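Type II restriction enzyme ngomi (Neisseria gonorrhoeae, PDB 1FIU) recognises the double-stranded DNA sequence 5'-GCCGGC-3' and cleaves it after the first G as a magnesium-dependent homotetrameric restriction endonuclease. Local coordinates at residues L233-Y247 / L264-S278. Numbering follows the deposited sequence.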
# COMPACT_ATOMS: atom_id res chain seq x y z
N LEU I 233 -5.74 -9.54 -13.47
CA LEU I 233 -6.15 -8.13 -13.62
C LEU I 233 -5.67 -7.26 -12.47
O LEU I 233 -5.54 -7.72 -11.35
CB LEU I 233 -7.68 -8.02 -13.74
CG LEU I 233 -8.30 -8.65 -14.99
CD1 LEU I 233 -9.83 -8.48 -14.85
CD2 LEU I 233 -7.81 -8.01 -16.27
N GLY I 234 -5.41 -5.99 -12.77
CA GLY I 234 -4.97 -5.07 -11.75
C GLY I 234 -3.45 -5.06 -11.68
O GLY I 234 -2.80 -5.94 -12.24
N THR I 235 -2.90 -4.06 -10.98
CA THR I 235 -1.45 -3.93 -10.85
C THR I 235 -1.07 -3.58 -9.43
O THR I 235 -1.92 -3.14 -8.64
CB THR I 235 -0.88 -2.82 -11.77
OG1 THR I 235 -1.53 -1.58 -11.48
CG2 THR I 235 -1.11 -3.16 -13.24
N GLY I 236 0.21 -3.77 -9.10
CA GLY I 236 0.71 -3.41 -7.78
C GLY I 236 1.27 -4.54 -6.93
O GLY I 236 2.16 -4.32 -6.08
N GLU I 237 0.75 -5.74 -7.13
CA GLU I 237 1.21 -6.91 -6.36
C GLU I 237 1.95 -7.93 -7.22
O GLU I 237 3.04 -8.38 -6.85
CB GLU I 237 0.01 -7.63 -5.74
CG GLU I 237 -0.90 -6.80 -4.85
CD GLU I 237 -2.12 -6.22 -5.55
OE1 GLU I 237 -2.59 -6.72 -6.61
OE2 GLU I 237 -2.64 -5.23 -5.01
N ILE I 238 1.35 -8.26 -8.35
CA ILE I 238 1.83 -9.26 -9.30
C ILE I 238 2.38 -8.61 -10.57
O ILE I 238 1.68 -7.82 -11.24
CB ILE I 238 0.66 -10.22 -9.66
CG1 ILE I 238 0.06 -10.82 -8.39
CG2 ILE I 238 1.10 -11.30 -10.64
CD1 ILE I 238 1.02 -11.51 -7.50
N ASP I 239 3.62 -8.94 -10.92
CA ASP I 239 4.22 -8.37 -12.12
C ASP I 239 3.49 -8.79 -13.40
O ASP I 239 3.21 -7.96 -14.27
CB ASP I 239 5.69 -8.81 -12.29
CG ASP I 239 6.60 -8.33 -11.16
OD1 ASP I 239 6.16 -7.58 -10.28
OD2 ASP I 239 7.77 -8.72 -11.19
N CYS I 240 3.23 -10.09 -13.51
CA CYS I 240 2.57 -10.67 -14.68
C CYS I 240 2.21 -12.12 -14.37
O CYS I 240 2.80 -12.75 -13.49
CB CYS I 240 3.53 -10.63 -15.87
SG CYS I 240 2.69 -10.96 -17.50
N VAL I 241 1.21 -12.66 -15.08
CA VAL I 241 0.80 -14.05 -14.91
C VAL I 241 1.19 -14.80 -16.18
O VAL I 241 1.14 -14.25 -17.29
CB VAL I 241 -0.73 -14.14 -14.67
CG1 VAL I 241 -1.22 -15.59 -14.66
CG2 VAL I 241 -1.06 -13.51 -13.33
N TYR I 242 1.58 -16.06 -16.03
CA TYR I 242 2.01 -16.87 -17.17
C TYR I 242 1.17 -18.14 -17.23
O TYR I 242 1.05 -18.83 -16.24
CB TYR I 242 3.49 -17.22 -17.03
CG TYR I 242 4.36 -15.98 -17.04
CD1 TYR I 242 4.45 -15.16 -15.92
CD2 TYR I 242 5.05 -15.61 -18.20
CE1 TYR I 242 5.22 -13.97 -15.94
CE2 TYR I 242 5.82 -14.42 -18.24
CZ TYR I 242 5.89 -13.61 -17.10
OH TYR I 242 6.63 -12.44 -17.16
N HIS I 243 0.59 -18.42 -18.41
CA HIS I 243 -0.27 -19.58 -18.59
C HIS I 243 0.54 -20.76 -19.12
O HIS I 243 1.39 -20.60 -20.01
CB HIS I 243 -1.41 -19.24 -19.58
CG HIS I 243 -2.53 -20.25 -19.57
ND1 HIS I 243 -2.60 -21.30 -20.46
CD2 HIS I 243 -3.57 -20.40 -18.72
CE1 HIS I 243 -3.64 -22.07 -20.15
NE2 HIS I 243 -4.24 -21.54 -19.10
N PHE I 244 0.25 -21.95 -18.59
CA PHE I 244 0.98 -23.15 -18.99
C PHE I 244 0.81 -23.56 -20.45
O PHE I 244 1.64 -24.31 -20.98
CB PHE I 244 0.63 -24.34 -18.07
CG PHE I 244 -0.49 -25.22 -18.58
CD1 PHE I 244 -0.26 -26.57 -18.81
CD2 PHE I 244 -1.78 -24.71 -18.79
CE1 PHE I 244 -1.30 -27.41 -19.22
CE2 PHE I 244 -2.82 -25.55 -19.21
CZ PHE I 244 -2.58 -26.90 -19.42
N ALA I 245 -0.23 -23.05 -21.11
CA ALA I 245 -0.47 -23.41 -22.51
C ALA I 245 -1.27 -22.30 -23.17
O ALA I 245 -2.40 -22.49 -23.64
CB ALA I 245 -1.24 -24.74 -22.57
N LEU I 246 -0.67 -21.13 -23.25
CA LEU I 246 -1.38 -19.98 -23.77
C LEU I 246 -1.85 -20.09 -25.22
O LEU I 246 -2.98 -19.70 -25.52
CB LEU I 246 -0.53 -18.72 -23.62
CG LEU I 246 -1.35 -17.43 -23.80
CD1 LEU I 246 -2.08 -17.06 -22.51
CD2 LEU I 246 -0.44 -16.30 -24.21
N TYR I 247 -0.98 -20.59 -26.10
CA TYR I 247 -1.30 -20.71 -27.52
C TYR I 247 -2.50 -21.63 -27.72
O TYR I 247 -3.38 -21.33 -28.54
CB TYR I 247 -0.10 -21.27 -28.28
CG TYR I 247 1.19 -20.50 -28.02
CD1 TYR I 247 2.43 -21.16 -28.05
CD2 TYR I 247 1.17 -19.14 -27.70
CE1 TYR I 247 3.61 -20.49 -27.76
CE2 TYR I 247 2.36 -18.45 -27.41
CZ TYR I 247 3.57 -19.13 -27.44
OH TYR I 247 4.74 -18.49 -27.11
N LEU I 264 -12.00 -11.26 -22.80
CA LEU I 264 -11.28 -11.17 -21.53
C LEU I 264 -9.84 -11.62 -21.72
O LEU I 264 -8.90 -10.99 -21.19
CB LEU I 264 -12.01 -11.99 -20.46
CG LEU I 264 -11.43 -11.92 -19.03
CD1 LEU I 264 -11.16 -10.44 -18.62
CD2 LEU I 264 -12.40 -12.58 -18.07
N PHE I 265 -9.65 -12.69 -22.48
CA PHE I 265 -8.32 -13.20 -22.80
C PHE I 265 -7.48 -12.08 -23.43
O PHE I 265 -6.35 -11.85 -23.02
CB PHE I 265 -8.41 -14.38 -23.78
CG PHE I 265 -7.09 -14.88 -24.28
CD1 PHE I 265 -6.41 -15.91 -23.60
CD2 PHE I 265 -6.53 -14.38 -25.45
CE1 PHE I 265 -5.21 -16.42 -24.09
CE2 PHE I 265 -5.33 -14.88 -25.95
CZ PHE I 265 -4.66 -15.92 -25.26
N TYR I 266 -8.02 -11.40 -24.45
CA TYR I 266 -7.23 -10.33 -25.07
C TYR I 266 -7.04 -9.11 -24.20
O TYR I 266 -6.05 -8.40 -24.34
CB TYR I 266 -7.81 -9.94 -26.45
CG TYR I 266 -7.55 -11.02 -27.47
CD1 TYR I 266 -8.59 -11.75 -28.03
CD2 TYR I 266 -6.24 -11.37 -27.82
CE1 TYR I 266 -8.35 -12.81 -28.90
CE2 TYR I 266 -5.98 -12.44 -28.69
CZ TYR I 266 -7.04 -13.15 -29.22
OH TYR I 266 -6.82 -14.22 -30.07
N ILE I 267 -7.97 -8.84 -23.28
CA ILE I 267 -7.79 -7.71 -22.37
C ILE I 267 -6.54 -8.00 -21.55
O ILE I 267 -5.68 -7.13 -21.35
CB ILE I 267 -8.98 -7.54 -21.42
CG1 ILE I 267 -10.13 -6.89 -22.20
CG2 ILE I 267 -8.59 -6.65 -20.23
CD1 ILE I 267 -11.42 -6.88 -21.44
N MET I 268 -6.43 -9.24 -21.07
CA MET I 268 -5.27 -9.63 -20.27
C MET I 268 -3.99 -9.73 -21.08
O MET I 268 -2.93 -9.26 -20.64
CB MET I 268 -5.53 -10.97 -19.55
CG MET I 268 -6.64 -10.89 -18.54
SD MET I 268 -6.83 -12.41 -17.59
CE MET I 268 -7.68 -13.51 -18.81
N VAL I 269 -4.04 -10.30 -22.28
CA VAL I 269 -2.83 -10.43 -23.08
C VAL I 269 -2.38 -9.09 -23.67
O VAL I 269 -1.21 -8.70 -23.57
CB VAL I 269 -3.02 -11.46 -24.21
CG1 VAL I 269 -1.80 -11.46 -25.15
CG2 VAL I 269 -3.23 -12.85 -23.60
N ASN I 270 -3.31 -8.35 -24.28
CA ASN I 270 -2.93 -7.07 -24.84
C ASN I 270 -2.58 -6.08 -23.73
O ASN I 270 -1.79 -5.15 -23.95
CB ASN I 270 -4.06 -6.51 -25.71
CG ASN I 270 -4.28 -7.33 -26.96
OD1 ASN I 270 -3.39 -8.05 -27.41
ND2 ASN I 270 -5.47 -7.21 -27.54
N GLY I 271 -3.17 -6.30 -22.56
CA GLY I 271 -2.96 -5.46 -21.39
C GLY I 271 -1.74 -5.85 -20.57
O GLY I 271 -1.58 -5.37 -19.45
N LYS I 272 -0.91 -6.71 -21.13
CA LYS I 272 0.34 -7.12 -20.48
C LYS I 272 0.16 -7.70 -19.09
O LYS I 272 0.97 -7.44 -18.19
CB LYS I 272 1.30 -5.91 -20.39
CG LYS I 272 1.53 -5.20 -21.72
CD LYS I 272 2.00 -6.15 -22.80
CE LYS I 272 2.11 -5.46 -24.16
NZ LYS I 272 2.47 -6.41 -25.25
N ARG I 273 -0.91 -8.48 -18.90
CA ARG I 273 -1.14 -9.12 -17.59
C ARG I 273 -1.03 -10.63 -17.69
O ARG I 273 -0.93 -11.32 -16.68
CB ARG I 273 -2.53 -8.81 -17.00
CG ARG I 273 -2.93 -7.34 -16.99
CD ARG I 273 -1.85 -6.45 -16.36
NE ARG I 273 -1.63 -6.73 -14.94
CZ ARG I 273 -0.43 -7.01 -14.41
NH1 ARG I 273 0.64 -7.07 -15.20
NH2 ARG I 273 -0.30 -7.17 -13.10
N LEU I 274 -1.05 -11.13 -18.92
CA LEU I 274 -0.99 -12.57 -19.17
C LEU I 274 -0.10 -12.92 -20.37
O LEU I 274 -0.22 -12.32 -21.45
CB LEU I 274 -2.42 -13.12 -19.40
CG LEU I 274 -2.52 -14.63 -19.59
CD1 LEU I 274 -2.04 -15.35 -18.30
CD2 LEU I 274 -3.98 -14.99 -19.92
N LYS I 275 0.80 -13.89 -20.18
CA LYS I 275 1.70 -14.34 -21.23
C LYS I 275 1.78 -15.87 -21.22
O LYS I 275 1.05 -16.52 -20.46
CB LYS I 275 3.11 -13.75 -21.02
CG LYS I 275 3.16 -12.22 -21.07
CD LYS I 275 4.59 -11.71 -20.82
CE LYS I 275 4.66 -10.17 -20.77
NZ LYS I 275 6.11 -9.72 -20.84
N ASP I 276 2.65 -16.44 -22.05
CA ASP I 276 2.80 -17.89 -22.12
C ASP I 276 3.95 -18.32 -21.21
O ASP I 276 4.85 -17.51 -20.93
CB ASP I 276 3.16 -18.32 -23.54
CG ASP I 276 3.28 -19.83 -23.66
OD1 ASP I 276 2.27 -20.52 -23.43
OD2 ASP I 276 4.37 -20.32 -23.98
N ILE I 277 3.95 -19.58 -20.78
CA ILE I 277 5.04 -20.10 -19.93
C ILE I 277 6.41 -19.85 -20.62
O ILE I 277 7.40 -19.57 -19.95
CB ILE I 277 4.84 -21.65 -19.66
CG1 ILE I 277 5.97 -22.22 -18.79
CG2 ILE I 277 4.77 -22.41 -20.97
CD1 ILE I 277 6.00 -21.68 -17.42
N SER I 278 6.45 -19.90 -21.96
CA SER I 278 7.71 -19.69 -22.68
C SER I 278 8.26 -18.26 -22.61
O SER I 278 9.41 -18.00 -22.94
CB SER I 278 7.57 -20.11 -24.18
OG SER I 278 6.77 -19.21 -24.91
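Leu-233 opens the contact by laying CD2 against CG of Met-268, 3.8 Å away, the two side chains crossing at about a right angle. Beyond it the chain bends round the guanidinium of Arg-273, whose side chain reaches back because it is bent at chi2 and chi3. NE and NH2 both donate to Gly-234 O, a side-on grip on one oxygen, while Thr-235 CG2 rests over one face of the group. Arg-273 NH2 also donates to Ile-238 O at 2.8 Å, within the guanidinium plane, and NH1 bonds Asp-239 O almost straight (169°) but from above that carbonyl's plane. With Lys-272 O as a further acceptor of NH1, the group is fixed in rotation.

From Val-241 on, the backbones pair as parallel strands: Val-241 N donates to Arg-273 O, Lys-275 N to Val-241 O, and His-243 N to Lys-275 O at 2.8 Å. Tyr-242 runs alongside Lys-275, its CD2 edge 3.3 Å from Asp-276 O; Asp-283 receives both polar ends. Leu-246 N, at the start of its helix, donates to Asp-276 OD1 (3.0 Å), and Leu-246 CD1 lies 3.6 Å from Phe-265 CE1. The Tyr-247 ring stacks on the Asp-276 carboxylate, planes 23° apart, while OD2 closes an Asx turn to Ser-278 N and pairs with Arg-9.

Strand 274-276 is one of the two edge strands of this PDDEXK-clan nuclease's mixed sheet, joined to 240-243 by a right-handed beta-alpha-beta crossover through helices 246-256 and 259-270; strand 215-220 flanks 240-243 on its other side.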